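Local coordinates for protein tRNA-5-methyluridine(54) 2-sulfurtransferase (Pyrococcus horikoshii, PDB 3VRH) that catalyses the ATP-dependent 2-thiolation of a 5-methyluridine in the T loop of tRNA, a modification that stabilises tRNA at high temperature, at residues 10-15 with 24-29; 49-54 with 146-151; 138-143 with 187-192. One frame throughout, in Å; residues are numbered along the deposited sequence.

From the N terminus, contact 1 comes first and is the most local: residues 10-15 and 24-29 close a short loop of the zinc-binding N-terminal region, setting strand 12-14 against helix 23-40. The chain then enters the PP-loop region, where contact 2 pairs strand 49-53 with strand 150-152 across more than ninety residues. Contact 3 opens inside that span, on helix 127-145, and closes beyond it at residues 187-192, so contacts 2 and 3 cross. They also touch: Ile-151 packs on Met-139 and Ala-143, and strand 191-193 lies next to strand 150-152 in the same sheet. Contact 1 stays apart, its nearest atoms about 17 Å from contact 2 and about 21 Å from contact 3.

Contact 1: residues 10-15 with 24-29. With ZN (zinc ion), chain B.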
# COMPACT_ATOMS: atom_id res chain seq x y z
N ALA A 10 -13.43 -20.44 27.23
CA ALA A 10 -12.95 -19.36 26.39
C ALA A 10 -13.98 -19.02 25.32
O ALA A 10 -14.57 -19.91 24.72
CB ALA A 10 -11.63 -19.74 25.75
N TYR A 11 -14.22 -17.74 25.10
CA TYR A 11 -15.16 -17.33 24.06
C TYR A 11 -14.40 -16.91 22.82
O TYR A 11 -14.88 -17.06 21.70
CB TYR A 11 -16.01 -16.18 24.56
CG TYR A 11 -16.88 -15.50 23.52
CD1 TYR A 11 -17.93 -16.19 22.91
CD2 TYR A 11 -16.68 -14.16 23.18
CE1 TYR A 11 -18.74 -15.57 21.98
CE2 TYR A 11 -17.50 -13.53 22.25
CZ TYR A 11 -18.53 -14.25 21.66
OH TYR A 11 -19.36 -13.65 20.72
N ILE A 12 -13.21 -16.37 23.03
CA ILE A 12 -12.41 -15.88 21.92
C ILE A 12 -10.93 -15.82 22.32
O ILE A 12 -10.62 -15.68 23.50
CB ILE A 12 -12.93 -14.50 21.48
CG1 ILE A 12 -12.20 -14.01 20.22
CG2 ILE A 12 -12.82 -13.51 22.63
CD1 ILE A 12 -12.77 -12.72 19.66
N LYS A 13 -10.04 -15.95 21.34
CA LYS A 13 -8.61 -15.72 21.57
C LYS A 13 -8.20 -14.32 21.12
O LYS A 13 -8.43 -13.93 19.99
CB LYS A 13 -7.75 -16.77 20.85
CG LYS A 13 -6.25 -16.56 21.06
CD LYS A 13 -5.44 -17.75 20.52
CE LYS A 13 -3.96 -17.66 20.89
NZ LYS A 13 -3.19 -16.73 20.01
N ILE A 14 -7.64 -13.55 22.05
CA ILE A 14 -7.15 -12.21 21.75
C ILE A 14 -5.65 -12.33 21.51
O ILE A 14 -4.95 -12.99 22.29
CB ILE A 14 -7.41 -11.25 22.93
CG1 ILE A 14 -8.90 -11.20 23.27
CG2 ILE A 14 -6.86 -9.85 22.62
CD1 ILE A 14 -9.77 -10.82 22.10
N HIS A 15 -5.17 -11.71 20.44
CA HIS A 15 -3.77 -11.87 20.03
C HIS A 15 -2.85 -10.91 20.76
O HIS A 15 -1.74 -11.28 21.15
CB HIS A 15 -3.61 -11.66 18.52
CG HIS A 15 -4.60 -12.42 17.69
ND1 HIS A 15 -4.70 -13.80 17.73
CD2 HIS A 15 -5.53 -12.00 16.81
CE1 HIS A 15 -5.65 -14.18 16.90
NE2 HIS A 15 -6.17 -13.11 16.32
N GLU A 24 -17.85 -12.60 29.10
CA GLU A 24 -17.96 -11.40 29.92
C GLU A 24 -16.65 -10.65 30.01
O GLU A 24 -16.63 -9.42 30.00
CB GLU A 24 -18.49 -11.74 31.31
CG GLU A 24 -19.97 -12.09 31.32
CD GLU A 24 -20.84 -10.95 30.79
OE1 GLU A 24 -20.58 -9.78 31.16
OE2 GLU A 24 -21.76 -11.22 29.99
N HIS A 25 -15.55 -11.39 30.10
CA HIS A 25 -14.23 -10.77 30.15
C HIS A 25 -13.81 -10.22 28.79
O HIS A 25 -13.00 -9.29 28.73
CB HIS A 25 -13.16 -11.70 30.74
CG HIS A 25 -13.16 -11.72 32.23
ND1 HIS A 25 -13.55 -12.83 32.95
CD2 HIS A 25 -12.90 -10.76 33.14
CE1 HIS A 25 -13.50 -12.56 34.24
NE2 HIS A 25 -13.11 -11.31 34.39
N PHE A 26 -14.35 -10.80 27.72
CA PHE A 26 -14.13 -10.22 26.40
C PHE A 26 -14.85 -8.87 26.27
O PHE A 26 -14.28 -7.90 25.78
CB PHE A 26 -14.60 -11.15 25.28
CG PHE A 26 -14.66 -10.49 23.94
CD1 PHE A 26 -13.49 -10.07 23.31
CD2 PHE A 26 -15.88 -10.24 23.33
CE1 PHE A 26 -13.53 -9.44 22.08
CE2 PHE A 26 -15.93 -9.61 22.09
CZ PHE A 26 -14.76 -9.21 21.47
N LYS A 27 -16.12 -8.84 26.69
CA LYS A 27 -16.92 -7.61 26.67
C LYS A 27 -16.16 -6.51 27.39
O LYS A 27 -16.00 -5.40 26.86
CB LYS A 27 -18.29 -7.84 27.32
CG LYS A 27 -19.29 -8.48 26.36
CD LYS A 27 -20.46 -9.19 27.06
CE LYS A 27 -21.22 -8.29 28.02
NZ LYS A 27 -22.52 -8.94 28.44
N GLU A 28 -15.67 -6.84 28.58
CA GLU A 28 -14.90 -5.93 29.40
C GLU A 28 -13.62 -5.46 28.70
O GLU A 28 -13.33 -4.26 28.66
CB GLU A 28 -14.57 -6.59 30.74
CG GLU A 28 -13.66 -5.76 31.64
CD GLU A 28 -13.54 -6.32 33.06
OE1 GLU A 28 -13.92 -7.49 33.30
OE2 GLU A 28 -13.05 -5.57 33.94
N TYR A 29 -12.87 -6.40 28.14
CA TYR A 29 -11.68 -6.04 27.36
C TYR A 29 -12.05 -5.07 26.23
O TYR A 29 -11.36 -4.06 26.01
CB TYR A 29 -11.00 -7.30 26.82
CG TYR A 29 -10.19 -7.11 25.55
CD1 TYR A 29 -10.80 -7.24 24.31
CD2 TYR A 29 -8.83 -6.82 25.60
CE1 TYR A 29 -10.08 -7.07 23.14
CE2 TYR A 29 -8.09 -6.65 24.43
CZ TYR A 29 -8.72 -6.78 23.20
OH TYR A 29 -8.04 -6.62 22.02
ZN ZN B . -13.52 -14.95 32.28
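Phe-26, on the inward side of helix 23-40, is touched by three residues of the segment 10-15. CG2 of Ile-12 lies 3.6 Å from Phe-26 CD1, while Ile-14 CD1 reaches that same Phe-26 CD1 at 4.0 Å. At the other ortho carbon, Phe-26 CD2 comes 3.8 Å from Tyr-11 CE2, at the edge of the tyrosine ring; the two rings are inclined at 52°. One turn further along the helix, Ile-14 CG1 lies over one face of the Tyr-29 ring, toward its rim, and Ile-14 CG2 comes 3.6 Å from Tyr-29 CZ. With chi1 at -57°, the CG1-CD1 branch of Ile-14 touches both rings, while CG2, anti to the backbone N, meets Tyr-29 alone.

Tyr-11 and Ile-12 can both face the helix because they form a classic beta bulge opposite Leu-21. The tyrosine hydroxyls are held by outside partners, Tyr-11 by the carbonyl of Ala-206 and Tyr-29 by Glu-203. Zinc, bound by His-25 ND1 at 2.2 Å, joins His-25 and Cys-22 at the start of the helix to Cys-3 and Cys-6. No hydrogen bond links the two segments; branched and aromatic apolar side chains suit such an interface, which relies on shape and exclusion of water.

Contact 2: residues 49-54 with 146-151. With BCN (bicine), chain D.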
# COMPACT_ATOMS: atom_id res chain seq x y z
N ARG A 49 -22.66 16.12 23.81
CA ARG A 49 -23.83 15.49 23.20
C ARG A 49 -23.39 14.84 21.90
O ARG A 49 -22.99 15.50 20.96
CB ARG A 49 -24.94 16.51 22.97
CG ARG A 49 -26.25 15.87 22.54
CD ARG A 49 -27.46 16.59 23.12
NE ARG A 49 -28.64 16.44 22.27
CZ ARG A 49 -28.97 17.30 21.30
NH1 ARG A 49 -28.21 18.36 21.08
NH2 ARG A 49 -30.06 17.09 20.56
N ILE A 50 -23.44 13.52 21.86
CA ILE A 50 -22.85 12.78 20.76
C ILE A 50 -23.89 12.14 19.86
O ILE A 50 -24.86 11.55 20.34
CB ILE A 50 -21.90 11.72 21.29
CG1 ILE A 50 -20.93 12.36 22.29
CG2 ILE A 50 -21.18 11.03 20.13
CD1 ILE A 50 -20.41 11.42 23.37
N LEU A 51 -23.69 12.27 18.55
CA LEU A 51 -24.58 11.65 17.59
C LEU A 51 -23.89 10.45 16.94
O LEU A 51 -22.75 10.57 16.48
CB LEU A 51 -24.95 12.67 16.52
CG LEU A 51 -25.87 12.12 15.43
CD1 LEU A 51 -27.26 11.87 16.01
CD2 LEU A 51 -25.93 13.01 14.19
N VAL A 52 -24.56 9.30 16.91
CA VAL A 52 -24.02 8.12 16.21
C VAL A 52 -24.91 7.79 15.02
O VAL A 52 -26.13 7.60 15.16
CB VAL A 52 -23.88 6.88 17.12
CG1 VAL A 52 -23.30 5.70 16.34
CG2 VAL A 52 -23.02 7.19 18.33
N ALA A 53 -24.31 7.75 13.83
CA ALA A 53 -25.04 7.47 12.60
C ALA A 53 -25.19 5.98 12.51
O ALA A 53 -24.20 5.28 12.28
CB ALA A 53 -24.28 8.00 11.38
N VAL A 54 -26.40 5.48 12.68
CA VAL A 54 -26.58 4.03 12.72
C VAL A 54 -27.21 3.50 11.43
O VAL A 54 -28.37 3.79 11.11
CB VAL A 54 -27.34 3.60 14.01
CG1 VAL A 54 -26.60 4.11 15.23
CG2 VAL A 54 -28.72 4.17 14.03
N ASN A 146 -28.92 20.53 15.09
CA ASN A 146 -29.46 20.14 16.39
C ASN A 146 -28.49 20.38 17.53
O ASN A 146 -28.74 19.94 18.65
CB ASN A 146 -29.90 18.66 16.37
CG ASN A 146 -31.18 18.45 15.60
OD1 ASN A 146 -32.26 18.67 16.13
ND2 ASN A 146 -31.06 18.05 14.32
N GLY A 147 -27.38 21.05 17.24
CA GLY A 147 -26.42 21.40 18.28
C GLY A 147 -25.63 20.27 18.91
O GLY A 147 -25.21 20.37 20.08
N PHE A 148 -25.41 19.19 18.16
CA PHE A 148 -24.57 18.10 18.66
C PHE A 148 -23.11 18.56 18.69
O PHE A 148 -22.71 19.40 17.88
CB PHE A 148 -24.73 16.83 17.82
CG PHE A 148 -26.00 16.10 18.09
CD1 PHE A 148 -26.07 15.16 19.12
CD2 PHE A 148 -27.14 16.37 17.35
CE1 PHE A 148 -27.25 14.50 19.38
CE2 PHE A 148 -28.32 15.71 17.61
CZ PHE A 148 -28.37 14.77 18.63
N ASP A 149 -22.33 18.02 19.62
CA ASP A 149 -20.93 18.40 19.74
C ASP A 149 -20.00 17.50 18.93
O ASP A 149 -18.85 17.87 18.66
CB ASP A 149 -20.49 18.37 21.20
CG ASP A 149 -21.31 19.31 22.06
OD1 ASP A 149 -21.54 20.46 21.62
OD2 ASP A 149 -21.74 18.90 23.15
N ALA A 150 -20.48 16.32 18.56
CA ALA A 150 -19.60 15.34 17.95
C ALA A 150 -20.42 14.28 17.24
O ALA A 150 -21.53 13.96 17.65
CB ALA A 150 -18.72 14.70 19.01
N ILE A 151 -19.85 13.73 16.18
CA ILE A 151 -20.40 12.58 15.49
C ILE A 151 -19.41 11.45 15.66
O ILE A 151 -18.22 11.60 15.36
CB ILE A 151 -20.56 12.88 13.99
CG1 ILE A 151 -21.61 13.96 13.78
CG2 ILE A 151 -20.88 11.62 13.21
CD1 ILE A 151 -21.65 14.50 12.38
N1 BCN D . -20.33 3.13 9.86
C1 BCN D . -19.08 2.29 10.01
C2 BCN D . -18.41 1.93 8.74
O21 BCN D . -18.56 2.71 7.76
O22 BCN D . -17.74 0.88 8.64
C3 BCN D . -21.54 2.27 9.72
C4 BCN D . -21.46 0.80 10.17
O4 BCN D . -22.42 0.22 10.63
C5 BCN D . -20.49 3.99 11.03
C6 BCN D . -21.51 5.04 10.88
O6 BCN D . -21.55 5.97 11.61
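Strands 49-53 and 150-152 run parallel as neighbours in the central sheet of the PP-loop domain, with Ile-50 paired to Ala-150 and Leu-51 to Ile-151. Leu-51 N donates to Ala-150 O at 2.9 Å, nearly straight at 174°. Before the regular pairing starts, Asp-149 grips both polar backbone atoms of Arg-49: its N donates to Arg-49 O at 2.9 Å, and its carboxylate OD2 accepts from Arg-49 N at 3.0 Å. A short acidic side chain suits this place, since its carboxylate can accept the Arg-49 N-H that no backbone carbonyl of the 146-151 segment meets.

Phe-148 is sandwiched. Over one face lies the guanidinium of Arg-49, nearly flat on the ring with planes 20° apart, a cation-pi stack; over the opposite face sits Leu-51 CB, 4.0 Å from the Phe-148 ring centroid, in a CH-pi contact. Arg-49 gets there with CG anti to its backbone N (chi1 -171°) and a bend at chi2 that brings the guanidinium over the ring. Its NH1 donates to Asn-146 O at 2.9 Å within the guanidinium plane, and its NE forms a salt bridge with Glu-75; together these probably limit rotation of the stacked group. Gly-147, whose positive phi favours glycine, is the C-prime residue of the Schellman motif ending helix 127-145. At the strand's other end, in the ATP-binding pocket, bicine O6 donates to Ala-53 O at 2.8 Å.

Contact 3: residues 138-143 with 187-192; sequences IMNKFA and GKFIKK
Helix 127-145 of the PP-loop domain lies beside the loop leading into strand 191-193, and the amide of Asn-140 joins the two. OD1 of Asn-140 accepts from Ile-190 N at 2.8 Å, with the donor in the carbonyl plane, while Asn-140 ND2 donates to Lys-188 O at 3.0 Å; the N-H...O angles are 163° and 155°. One amide thus serves a backbone N-H and a backbone C=O two residues apart, as only a side chain carrying both donor and acceptor can. A first torsion of -179°, with CG opposite the backbone N, carries the amide out to the loop. A water bridges Asn-140 OD1 and Ile-190 O, although its 2.5 Å distance to OD1 is short enough to be doubtful. ND2 also meets the edge of the Phe-189 ring, 3.7 Å from Phe-189 CD1. A leucine in place of Asn-140 would probably leave Ile-190 N and Lys-188 O without their side-chain partner and let the loop shift against the helix.

Beside the amide, Ala-143 CB makes an apolar contact with Ile-190 CG1 at 3.8 Å, its small methyl allowing the loop close to the helix, and Met-139 CE meets the end of the Lys-192 chain, 4.0 Å from Lys-192 CE. Met-139 also touches Ile-79 and Ala-53, both of the ATP site. Strand 191-193 lies between strands 150-152 and 182-183 in the sheet, while Met-139 and Ala-143 set the helix on Ile-151 of strand 150-152.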
# COMPACT_ATOMS: atom_id res chain seq x y z
N ILE A 138 -25.77 14.79 5.24
CA ILE A 138 -26.93 14.75 6.13
C ILE A 138 -26.51 14.54 7.57
O ILE A 138 -27.06 15.16 8.48
CB ILE A 138 -27.94 13.67 5.71
CG1 ILE A 138 -28.57 14.03 4.36
CG2 ILE A 138 -29.03 13.50 6.77
CD1 ILE A 138 -29.57 13.00 3.83
N MET A 139 -25.52 13.67 7.79
CA MET A 139 -25.02 13.40 9.13
C MET A 139 -24.52 14.70 9.74
O MET A 139 -24.82 15.02 10.88
CB MET A 139 -23.85 12.40 9.13
CG MET A 139 -24.22 10.95 8.90
SD MET A 139 -22.70 10.04 8.51
CE MET A 139 -21.74 10.42 9.96
N ASN A 140 -23.74 15.43 8.96
CA ASN A 140 -23.15 16.65 9.46
C ASN A 140 -24.17 17.76 9.66
O ASN A 140 -24.16 18.40 10.69
CB ASN A 140 -21.99 17.12 8.58
CG ASN A 140 -21.35 18.39 9.12
OD1 ASN A 140 -20.65 18.37 10.13
ND2 ASN A 140 -21.59 19.49 8.46
N LYS A 141 -25.04 17.99 8.69
CA LYS A 141 -26.03 19.06 8.84
C LYS A 141 -27.05 18.76 9.94
O LYS A 141 -27.55 19.68 10.59
CB LYS A 141 -26.74 19.39 7.53
CG LYS A 141 -27.57 20.68 7.62
CD LYS A 141 -27.97 21.25 6.27
CE LYS A 141 -28.37 22.71 6.41
NZ LYS A 141 -29.25 22.93 7.61
N PHE A 142 -27.34 17.48 10.17
CA PHE A 142 -28.25 17.08 11.24
C PHE A 142 -27.59 17.31 12.59
O PHE A 142 -28.23 17.77 13.53
CB PHE A 142 -28.65 15.60 11.12
CG PHE A 142 -29.68 15.18 12.13
CD1 PHE A 142 -29.32 14.80 13.41
CD2 PHE A 142 -31.03 15.20 11.80
CE1 PHE A 142 -30.27 14.43 14.34
CE2 PHE A 142 -31.98 14.83 12.72
CZ PHE A 142 -31.59 14.45 13.99
N ALA A 143 -26.31 16.96 12.68
CA ALA A 143 -25.57 17.18 13.91
C ALA A 143 -25.50 18.68 14.19
O ALA A 143 -25.62 19.11 15.33
CB ALA A 143 -24.16 16.62 13.78
N GLY A 187 -15.46 25.03 11.67
CA GLY A 187 -16.57 25.78 11.13
C GLY A 187 -17.84 24.98 11.32
O GLY A 187 -18.09 24.45 12.41
N LYS A 188 -18.64 24.85 10.26
CA LYS A 188 -19.89 24.11 10.36
C LYS A 188 -19.72 22.59 10.17
O LYS A 188 -20.70 21.83 10.20
CB LYS A 188 -20.96 24.69 9.44
CG LYS A 188 -21.27 26.16 9.73
CD LYS A 188 -22.49 26.64 8.96
CE LYS A 188 -22.83 28.08 9.29
NZ LYS A 188 -24.03 28.55 8.54
N PHE A 189 -18.47 22.15 10.00
CA PHE A 189 -18.12 20.72 10.10
C PHE A 189 -17.99 20.30 11.55
O PHE A 189 -17.06 20.70 12.25
CB PHE A 189 -16.82 20.42 9.36
CG PHE A 189 -16.96 20.38 7.87
CD1 PHE A 189 -18.12 19.88 7.28
CD2 PHE A 189 -15.94 20.83 7.04
CE1 PHE A 189 -18.25 19.83 5.90
CE2 PHE A 189 -16.06 20.78 5.66
CZ PHE A 189 -17.22 20.28 5.09
N ILE A 190 -18.94 19.49 12.02
CA ILE A 190 -18.94 18.99 13.38
C ILE A 190 -17.79 18.00 13.58
O ILE A 190 -17.42 17.29 12.64
CB ILE A 190 -20.27 18.27 13.72
CG1 ILE A 190 -21.46 19.21 13.48
CG2 ILE A 190 -20.28 17.77 15.15
CD1 ILE A 190 -21.49 20.40 14.40
N LYS A 191 -17.23 17.97 14.79
CA LYS A 191 -16.18 17.01 15.13
C LYS A 191 -16.63 15.58 14.87
O LYS A 191 -17.69 15.16 15.37
CB LYS A 191 -15.76 17.16 16.60
CG LYS A 191 -14.72 16.13 17.03
CD LYS A 191 -14.10 16.45 18.38
CE LYS A 191 -15.09 16.24 19.50
NZ LYS A 191 -14.42 15.93 20.79
N LYS A 192 -15.83 14.84 14.11
CA LYS A 192 -16.08 13.42 13.82
C LYS A 192 -14.99 12.57 14.43
O LYS A 192 -13.81 12.84 14.22
CB LYS A 192 -16.15 13.15 12.30
CG LYS A 192 -17.43 13.64 11.65
CD LYS A 192 -17.50 13.37 10.14
CE LYS A 192 -18.09 12.00 9.81
NZ LYS A 192 -18.21 11.82 8.32
O HOH W 1 -18.80 16.76 10.23